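Local coordinates for protein alanine racemase 1 (Caldanaerobacter subterraneus subsp. tengcongensis MB4, PDB 4Y2W) that belongs to the alanine racemase family, joining an N-terminal eight-stranded parallel beta/alpha barrel to a C-terminal domain built mainly of beta strands, with alanine bound in the model, at residues Arg7-Glu12 with Phe250-Val255; Tyr14-Thr19 with Tyr374-Ile379. The protein carries 1 engineered substitution. All coordinates share one frame; numbering follows the deposited sequence.

Interaction 1. Residues Arg7-Glu12 with Phe250-Val255; sequences RPTRVE and FTTRVV
Arg-10 and Thr-251 form a hydrogen-bonded antiparallel pair, with both side chains on the same face of the sheet. Arg-10 N donates to Thr-251 O (2.7 Å) and Thr-251 N to Arg-10 O (2.8 Å), both bonds nearly straight at hydrogen. Beyond CB, CG sits between the arginine's own backbone N and carbonyl carbon (chi1 67°), which brings it to 3.2 Å from Thr-251 OG1. CD stays near Thr-251 OG1, 4.0 Å away. A bend at chi3 (66°) then turns the guanidinium back toward the backbone of its own segment. There NE donates to Pro-8 O, approaching from above the carbonyl plane, while NE and NH2 make weak bonds to Arg-7 O. At the tip, NH2 forms a salt bridge with Asp-4.

The opposite face carries Val-11 and Phe-250, a non-hydrogen-bonded pair. Val-11 CG2 lies 3.9 Å from Phe-250 CD1, and the ring turns an edge to Arg-10 O. Thr-9 CG2 approaches the ring obliquely, 4.0 Å from Phe-250 CE1. Just before strand 10-14 begins, Thr-9 lies beside Thr-252: Thr-252 OG1 donates to Thr-9 OG1 (2.7 Å), which is also hydrogen-bonded to Pro-284 O. Pro-8 CB packs against the aliphatic part of Arg-253, 3.9 Å from its CG.

Alongside the apolar patch on the Phe-250 face, the backbone and hydroxyl bonds are thus made across the contact, the hydroxyl bond extending the cross-strand pairing by one residue beyond the two backbone bonds, whereas the charged tip of Arg-10 finds its partners in carbonyls of its own segment and at Asp-4.

Interaction 2. Residues Tyr14-Thr19 with Tyr374-Ile379; sequences YLDAIT and YFYDGI
Tyr-14 lays its ring beside that of Phe-375, the two planes only 14° apart but slid so far that they barely overlap, with centroids 5.2 Å from each other. Phe-375 CD1 sits above the rim of one tyrosine face, and Tyr-14 CD2 reaches Phe-375 CB at 3.9 Å. Since Tyr-14 and Phe-375 form a parallel bridge, their side chains point the same way. The Tyr-14 hydroxyl is hydrogen-bonded to Glu-12 OE1.

Tyr-14 is also the N-cap residue, so the strand pairing runs directly into the helix. Leu-15 N, in its first turn, donates to Phe-375 O (2.9 Å). The leucine then spreads over the strand: CD1 packs 4.0 Å from Tyr-374 CB, whereas CB meets the edge of the Tyr-376 ring at CD1. Asp-16 CB touches the same ring, 3.7 Å from Tyr-376 CE1. Its carboxylate swings toward the turn (chi1 57°), where OD1 accepts a weak bond from Asp-377 N (3.2 Å); OD2 forms a salt bridge with Arg-245, which probably offsets the charge of Asp-16 so close to the carboxylate of Asp-377. The turn itself, Tyr-376 to Ile-379, is type I'; at the backbone angles of Gly-378 a CB would jam against the carbonyl O of Asp-377, which calls for glycine.

The first turn of helix 15-28 therefore lies across the end of strand 372-376, where the axes of segments 15-19 and 374-376 approach to 7.2 Å, at the point where that strand reverses through a tight hairpin into strand 379-384. Helix 48-58 closes over the neighbouring side: Phe-54 meets Leu-15 and the Tyr-376 ring, and Tyr-50 stacks on Tyr-374.

Overall arrangement
From the N terminus, residues 7-12 enter strand 10-14, and interaction 1 brings strand 248-260 back against them, closing a loop that contains the whole eight-stranded barrel. The chain passes at once from strand 10-14 into helix 15-28, whose start is met in interaction 2 by strand 372-376, near the C terminus. Because the segments alternate along the chain, the two loops cross. Strand 10-14 thus lies between two late partners in one mixed sheet, antiparallel to the first and parallel to the second. The contacts touch where Glu-12 CG packs 3.8 Å from Phe-375 CE1, and together they tie the C-terminal domain to the lead-in of the barrel.

Interaction 1. Residues Arg7-Glu12 with Phe250-Val255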
ATOM      1  N   ARG A   7       8.389  10.035  11.569  1.00 37.63           N
ATOM      2  CA  ARG A   7       7.166   9.466  12.137  1.00 36.65           C
ATOM      3  C   ARG A   7       7.492   8.292  13.062  1.00 37.20           C
ATOM      4  O   ARG A   7       8.414   7.520  12.778  1.00 38.29           O
ATOM      5  CB  ARG A   7       6.231   8.995  11.021  1.00 35.54           C
ATOM      6  CG  ARG A   7       4.894   8.457  11.504  1.00 34.78           C
ATOM      7  CD  ARG A   7       4.149   7.757  10.389  1.00 34.48           C
ATOM      8  NE  ARG A   7       2.910   7.150  10.865  1.00 34.70           N
ATOM      9  CZ  ARG A   7       2.152   6.311  10.159  1.00 33.83           C
ATOM     10  NH1 ARG A   7       2.498   5.954   8.926  1.00 33.65           N
ATOM     11  NH2 ARG A   7       1.046   5.816  10.696  1.00 33.53           N
ATOM     12  N   PRO A   8       6.739   8.146  14.170  1.00 37.21           N
ATOM     13  CA  PRO A   8       6.982   7.009  15.059  1.00 37.60           C
ATOM     14  C   PRO A   8       6.899   5.663  14.334  1.00 37.51           C
ATOM     15  O   PRO A   8       7.843   4.873  14.402  1.00 37.69           O
ATOM     16  CB  PRO A   8       5.876   7.146  16.111  1.00 37.66           C
ATOM     17  CG  PRO A   8       5.549   8.595  16.128  1.00 37.12           C
ATOM     18  CD  PRO A   8       5.706   9.049  14.710  1.00 37.28           C
ATOM     19  N   THR A   9       5.787   5.418  13.643  1.00 37.30           N
ATOM     20  CA  THR A   9       5.631   4.215  12.826  1.00 37.09           C
ATOM     21  C   THR A   9       6.556   4.322  11.617  1.00 37.95           C
ATOM     22  O   THR A   9       6.459   5.276  10.848  1.00 37.74           O
ATOM     23  CB  THR A   9       4.170   4.034  12.371  1.00 36.47           C
ATOM     24  OG1 THR A   9       3.359   3.710  13.503  1.00 36.25           O
ATOM     25  CG2 THR A   9       4.038   2.923  11.343  1.00 36.87           C
ATOM     26  N   ARG A  10       7.453   3.349  11.457  1.00 38.58           N
ATOM     27  CA  ARG A  10       8.503   3.437  10.439  1.00 38.87           C
ATOM     28  C   ARG A  10       9.040   2.084   9.995  1.00 39.52           C
ATOM     29  O   ARG A  10       8.860   1.070  10.672  1.00 39.85           O
ATOM     30  CB  ARG A  10       9.675   4.260  10.975  1.00 39.11           C
ATOM     31  CG  ARG A  10      10.427   3.603  12.127  1.00 39.10           C
ATOM     32  CD  ARG A  10      11.442   4.548  12.744  1.00 39.72           C
ATOM     33  NE  ARG A  10      10.808   5.696  13.392  1.00 40.13           N
ATOM     34  CZ  ARG A  10      11.466   6.729  13.914  1.00 40.65           C
ATOM     35  NH1 ARG A  10      12.791   6.782  13.879  1.00 40.01           N
ATOM     36  NH2 ARG A  10      10.789   7.719  14.476  1.00 41.85           N
ATOM     37  N   VAL A  11       9.719   2.097   8.849  1.00 39.73           N
ATOM     38  CA  VAL A  11      10.492   0.959   8.373  1.00 39.13           C
ATOM     39  C   VAL A  11      11.965   1.319   8.465  1.00 38.34           C
ATOM     40  O   VAL A  11      12.382   2.355   7.956  1.00 38.23           O
ATOM     41  CB  VAL A  11      10.117   0.594   6.919  1.00 39.46           C
ATOM     42  CG1 VAL A  11      11.267  -0.092   6.197  1.00 40.04           C
ATOM     43  CG2 VAL A  11       8.887  -0.297   6.906  1.00 39.98           C
ATOM     44  N   GLU A  12      12.741   0.470   9.132  1.00 38.47           N
ATOM     45  CA  GLU A  12      14.190   0.618   9.179  1.00 39.70           C
ATOM     46  C   GLU A  12      14.813  -0.341   8.167  1.00 40.48           C
ATOM     47  O   GLU A  12      14.730  -1.565   8.333  1.00 41.99           O
ATOM     48  CB  GLU A  12      14.718   0.323  10.588  1.00 39.46           C
ATOM     49  CG  GLU A  12      14.263   1.317  11.647  1.00 38.96           C
ATOM     50  CD  GLU A  12      14.810   1.021  13.036  1.00 38.93           C
ATOM     51  OE1 GLU A  12      15.338  -0.088  13.263  1.00 37.71           O
ATOM     52  OE2 GLU A  12      14.704   1.905  13.912  1.00 39.77           O
ATOM     53  N   PHE A 250      10.031  -3.376  10.656  1.00 39.96           N
ATOM     54  CA  PHE A 250       8.815  -2.571  10.649  1.00 39.04           C
ATOM     55  C   PHE A 250       8.461  -2.278  12.100  1.00 38.14           C
ATOM     56  O   PHE A 250       8.073  -3.181  12.833  1.00 37.67           O
ATOM     57  CB  PHE A 250       7.694  -3.343   9.941  1.00 38.86           C
ATOM     58  CG  PHE A 250       6.452  -2.539   9.647  1.00 38.80           C
ATOM     59  CD1 PHE A 250       6.413  -1.153   9.788  1.00 38.95           C
ATOM     60  CD2 PHE A 250       5.316  -3.188   9.177  1.00 38.76           C
ATOM     61  CE1 PHE A 250       5.261  -0.443   9.498  1.00 38.82           C
ATOM     62  CE2 PHE A 250       4.165  -2.482   8.885  1.00 39.24           C
ATOM     63  CZ  PHE A 250       4.136  -1.107   9.045  1.00 39.05           C
ATOM     64  N   THR A 251       8.616  -1.020  12.512  1.00 37.61           N
ATOM     65  CA  THR A 251       8.504  -0.648  13.922  1.00 37.49           C
ATOM     66  C   THR A 251       7.564   0.535  14.165  1.00 37.16           C
ATOM     67  O   THR A 251       7.256   1.302  13.248  1.00 37.52           O
ATOM     68  CB  THR A 251       9.888  -0.301  14.503  1.00 37.90           C
ATOM     69  OG1 THR A 251      10.296   0.997  14.053  1.00 37.78           O
ATOM     70  CG2 THR A 251      10.928  -1.340  14.080  1.00 38.12           C
ATOM     71  N   THR A 252       7.114   0.662  15.412  1.00 35.98           N
ATOM     72  CA  THR A 252       6.322   1.810  15.861  1.00 35.43           C
ATOM     73  C   THR A 252       6.589   2.095  17.340  1.00 35.65           C
ATOM     74  O   THR A 252       7.463   1.473  17.945  1.00 35.51           O
ATOM     75  CB  THR A 252       4.817   1.593  15.625  1.00 35.09           C
ATOM     76  OG1 THR A 252       4.112   2.804  15.917  1.00 35.17           O
ATOM     77  CG2 THR A 252       4.272   0.470  16.496  1.00 35.23           C
ATOM     78  N   ARG A 253       5.844   3.036  17.919  1.00 35.84           N
ATOM     79  CA  ARG A 253       6.101   3.474  19.292  1.00 36.59           C
ATOM     80  C   ARG A 253       4.852   3.462  20.163  1.00 36.55           C
ATOM     81  O   ARG A 253       3.728   3.570  19.668  1.00 36.14           O
ATOM     82  CB  ARG A 253       6.689   4.885  19.295  1.00 37.32           C
ATOM     83  CG  ARG A 253       7.997   5.027  18.535  1.00 37.77           C
ATOM     84  CD  ARG A 253       9.168   4.451  19.309  1.00 38.24           C
ATOM     85  NE  ARG A 253      10.301   4.167  18.429  1.00 39.32           N
ATOM     86  CZ  ARG A 253      11.565   4.015  18.825  1.00 39.39           C
ATOM     87  NH1 ARG A 253      11.908   4.123  20.110  1.00 38.84           N
ATOM     88  NH2 ARG A 253      12.500   3.763  17.920  1.00 39.94           N
ATOM     89  N   VAL A 254       5.065   3.345  21.471  1.00 36.20           N
ATOM     90  CA  VAL A 254       3.971   3.441  22.423  1.00 36.23           C
ATOM     91  C   VAL A 254       3.575   4.911  22.515  1.00 35.97           C
ATOM     92  O   VAL A 254       4.409   5.782  22.777  1.00 35.90           O
ATOM     93  CB  VAL A 254       4.342   2.878  23.812  1.00 37.06           C
ATOM     94  CG1 VAL A 254       3.167   3.015  24.771  1.00 36.88           C
ATOM     95  CG2 VAL A 254       4.759   1.415  23.702  1.00 37.55           C
ATOM     96  N   VAL A 255       2.297   5.165  22.268  1.00 35.40           N
ATOM     97  CA  VAL A 255       1.755   6.514  22.161  1.00 34.87           C
ATOM     98  C   VAL A 255       0.773   6.828  23.297  1.00 34.27           C
ATOM     99  O   VAL A 255       0.516   7.995  23.588  1.00 34.21           O
ATOM    100  CB  VAL A 255       1.120   6.692  20.749  1.00 35.17           C
ATOM    101  CG1 VAL A 255      -0.256   7.352  20.777  1.00 35.53           C
ATOM    102  CG2 VAL A 255       2.079   7.434  19.829  1.00 34.63           C
TER

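Interaction 2. Residues Tyr14-Thr19 with Tyr374-Ile379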
ATOM      1  N   TYR A  14      18.047  -1.940   6.440  1.00 41.96           N
ATOM      2  CA  TYR A  14      19.456  -2.214   6.717  1.00 42.49           C
ATOM      3  C   TYR A  14      20.183  -2.556   5.427  1.00 42.25           C
ATOM      4  O   TYR A  14      20.189  -3.701   4.983  1.00 42.19           O
ATOM      5  CB  TYR A  14      19.584  -3.327   7.760  1.00 43.46           C
ATOM      6  CG  TYR A  14      19.067  -2.876   9.102  1.00 44.05           C
ATOM      7  CD1 TYR A  14      17.703  -2.859   9.368  1.00 44.99           C
ATOM      8  CD2 TYR A  14      19.932  -2.405  10.079  1.00 44.84           C
ATOM      9  CE1 TYR A  14      17.213  -2.414  10.584  1.00 45.49           C
ATOM     10  CE2 TYR A  14      19.454  -1.958  11.301  1.00 45.83           C
ATOM     11  CZ  TYR A  14      18.091  -1.966  11.546  1.00 45.79           C
ATOM     12  OH  TYR A  14      17.605  -1.527  12.754  1.00 46.82           O
ATOM     13  N   LEU A  15      20.795  -1.534   4.836  1.00 42.84           N
ATOM     14  CA  LEU A  15      21.440  -1.646   3.529  1.00 42.90           C
ATOM     15  C   LEU A  15      22.607  -2.627   3.522  1.00 42.47           C
ATOM     16  O   LEU A  15      22.793  -3.354   2.549  1.00 41.14           O
ATOM     17  CB  LEU A  15      21.915  -0.270   3.057  1.00 42.54           C
ATOM     18  CG  LEU A  15      20.792   0.729   2.773  1.00 42.58           C
ATOM     19  CD1 LEU A  15      21.338   2.147   2.758  1.00 42.59           C
ATOM     20  CD2 LEU A  15      20.078   0.399   1.467  1.00 42.79           C
ATOM     21  N   ASP A  16      23.387  -2.644   4.603  1.00 43.78           N
ATOM     22  CA  ASP A  16      24.516  -3.580   4.728  1.00 44.84           C
ATOM     23  C   ASP A  16      24.072  -5.052   4.813  1.00 44.58           C
ATOM     24  O   ASP A  16      24.854  -5.954   4.517  1.00 44.84           O
ATOM     25  CB  ASP A  16      25.414  -3.213   5.920  1.00 45.39           C
ATOM     26  CG  ASP A  16      24.664  -3.170   7.239  1.00 46.17           C
ATOM     27  OD1 ASP A  16      23.942  -2.180   7.490  1.00 46.51           O
ATOM     28  OD2 ASP A  16      24.813  -4.117   8.036  1.00 47.46           O
ATOM     29  N   ALA A  17      22.825  -5.286   5.216  1.00 44.76           N
ATOM     30  CA  ALA A  17      22.242  -6.628   5.222  1.00 45.73           C
ATOM     31  C   ALA A  17      21.795  -7.062   3.825  1.00 46.73           C
ATOM     32  O   ALA A  17      21.837  -8.247   3.494  1.00 47.14           O
ATOM     33  CB  ALA A  17      21.072  -6.689   6.193  1.00 45.61           C
ATOM     34  N   ILE A  18      21.352  -6.105   3.016  1.00 48.04           N
ATOM     35  CA  ILE A  18      20.964  -6.378   1.630  1.00 48.57           C
ATOM     36  C   ILE A  18      22.204  -6.684   0.784  1.00 48.56           C
ATOM     37  O   ILE A  18      22.204  -7.625  -0.009  1.00 47.33           O
ATOM     38  CB  ILE A  18      20.183  -5.194   1.018  1.00 48.56           C
ATOM     39  CG1 ILE A  18      18.863  -4.986   1.766  1.00 48.89           C
ATOM     40  CG2 ILE A  18      19.908  -5.427  -0.464  1.00 48.83           C
ATOM     41  CD1 ILE A  18      18.235  -3.625   1.536  1.00 49.14           C
ATOM     42  N   THR A  19      23.258  -5.889   0.961  1.00 49.39           N
ATOM     43  CA  THR A  19      24.522  -6.121   0.259  1.00 49.78           C
ATOM     44  C   THR A  19      25.128  -7.461   0.673  1.00 50.40           C
ATOM     45  O   THR A  19      25.715  -8.159  -0.153  1.00 50.89           O
ATOM     46  CB  THR A  19      25.555  -4.998   0.511  1.00 48.77           C
ATOM     47  OG1 THR A  19      25.776  -4.845   1.916  1.00 47.77           O
ATOM     48  CG2 THR A  19      25.078  -3.679  -0.076  1.00 48.81           C
ATOM     49  N   TYR A 374      17.159   4.581   6.700  1.00 43.13           N
ATOM     50  CA  TYR A 374      18.234   3.764   6.125  1.00 44.02           C
ATOM     51  C   TYR A 374      19.472   3.673   7.012  1.00 45.08           C
ATOM     52  O   TYR A 374      19.945   4.682   7.539  1.00 44.88           O
ATOM     53  CB  TYR A 374      18.604   4.300   4.740  1.00 43.64           C
ATOM     54  CG  TYR A 374      17.489   4.103   3.743  1.00 43.48           C
ATOM     55  CD1 TYR A 374      17.319   2.885   3.093  1.00 43.30           C
ATOM     56  CD2 TYR A 374      16.582   5.121   3.476  1.00 43.04           C
ATOM     57  CE1 TYR A 374      16.285   2.690   2.192  1.00 42.98           C
ATOM     58  CE2 TYR A 374      15.548   4.937   2.572  1.00 43.05           C
ATOM     59  CZ  TYR A 374      15.403   3.719   1.936  1.00 42.56           C
ATOM     60  OH  TYR A 374      14.379   3.537   1.042  1.00 41.61           O
ATOM     61  N   PHE A 375      19.991   2.452   7.150  1.00 46.69           N
ATOM     62  CA  PHE A 375      21.136   2.158   8.012  1.00 47.52           C
ATOM     63  C   PHE A 375      22.263   1.454   7.257  1.00 48.96           C
ATOM     64  O   PHE A 375      22.020   0.676   6.336  1.00 47.19           O
ATOM     65  CB  PHE A 375      20.696   1.278   9.183  1.00 47.38           C
ATOM     66  CG  PHE A 375      19.874   2.003  10.207  1.00 47.16           C
ATOM     67  CD1 PHE A 375      18.500   2.112  10.060  1.00 46.81           C
ATOM     68  CD2 PHE A 375      20.476   2.579  11.319  1.00 48.01           C
ATOM     69  CE1 PHE A 375      17.739   2.778  11.006  1.00 46.80           C
ATOM     70  CE2 PHE A 375      19.722   3.251  12.267  1.00 47.48           C
ATOM     71  CZ  PHE A 375      18.351   3.348  12.112  1.00 46.89           C
ATOM     72  N   TYR A 376      23.497   1.739   7.667  1.00 52.96           N
ATOM     73  CA  TYR A 376      24.685   1.095   7.110  1.00 55.52           C
ATOM     74  C   TYR A 376      25.780   1.038   8.181  1.00 57.05           C
ATOM     75  O   TYR A 376      26.172   2.070   8.733  1.00 58.43           O
ATOM     76  CB  TYR A 376      25.176   1.851   5.871  1.00 56.25           C
ATOM     77  CG  TYR A 376      26.154   1.064   5.024  1.00 58.37           C
ATOM     78  CD1 TYR A 376      25.715   0.029   4.196  1.00 58.13           C
ATOM     79  CD2 TYR A 376      27.520   1.353   5.048  1.00 59.56           C
ATOM     80  CE1 TYR A 376      26.606  -0.694   3.419  1.00 58.06           C
ATOM     81  CE2 TYR A 376      28.418   0.634   4.273  1.00 59.29           C
ATOM     82  CZ  TYR A 376      27.957  -0.386   3.462  1.00 58.93           C
ATOM     83  OH  TYR A 376      28.847  -1.098   2.694  1.00 58.29           O
ATOM     84  N   ASP A 377      26.259  -0.173   8.465  1.00 58.25           N
ATOM     85  CA  ASP A 377      27.227  -0.425   9.541  1.00 59.63           C
ATOM     86  C   ASP A 377      26.739   0.085  10.903  1.00 58.32           C
ATOM     87  O   ASP A 377      27.537   0.544  11.722  1.00 58.61           O
ATOM     88  CB  ASP A 377      28.609   0.167   9.195  1.00 61.30           C
ATOM     89  CG  ASP A 377      29.280  -0.535   8.011  1.00 62.99           C
ATOM     90  OD1 ASP A 377      28.889  -1.676   7.671  1.00 62.85           O
ATOM     91  OD2 ASP A 377      30.213   0.056   7.424  1.00 63.46           O
ATOM     92  N   GLY A 378      25.430  -0.008  11.137  1.00 57.80           N
ATOM     93  CA  GLY A 378      24.825   0.400  12.409  1.00 57.67           C
ATOM     94  C   GLY A 378      24.354   1.845  12.488  1.00 57.46           C
ATOM     95  O   GLY A 378      23.515   2.172  13.329  1.00 56.64           O
ATOM     96  N   ILE A 379      24.879   2.704  11.614  1.00 57.07           N
ATOM     97  CA  ILE A 379      24.602   4.142  11.652  1.00 57.73           C
ATOM     98  C   ILE A 379      23.545   4.538  10.618  1.00 55.93           C
ATOM     99  O   ILE A 379      23.522   4.004   9.511  1.00 54.14           O
ATOM    100  CB  ILE A 379      25.886   4.963  11.379  1.00 59.39           C
ATOM    101  CG1 ILE A 379      27.053   4.471  12.251  1.00 60.13           C
ATOM    102  CG2 ILE A 379      25.634   6.453  11.592  1.00 59.38           C
ATOM    103  CD1 ILE A 379      26.805   4.539  13.745  1.00 60.22           C
TER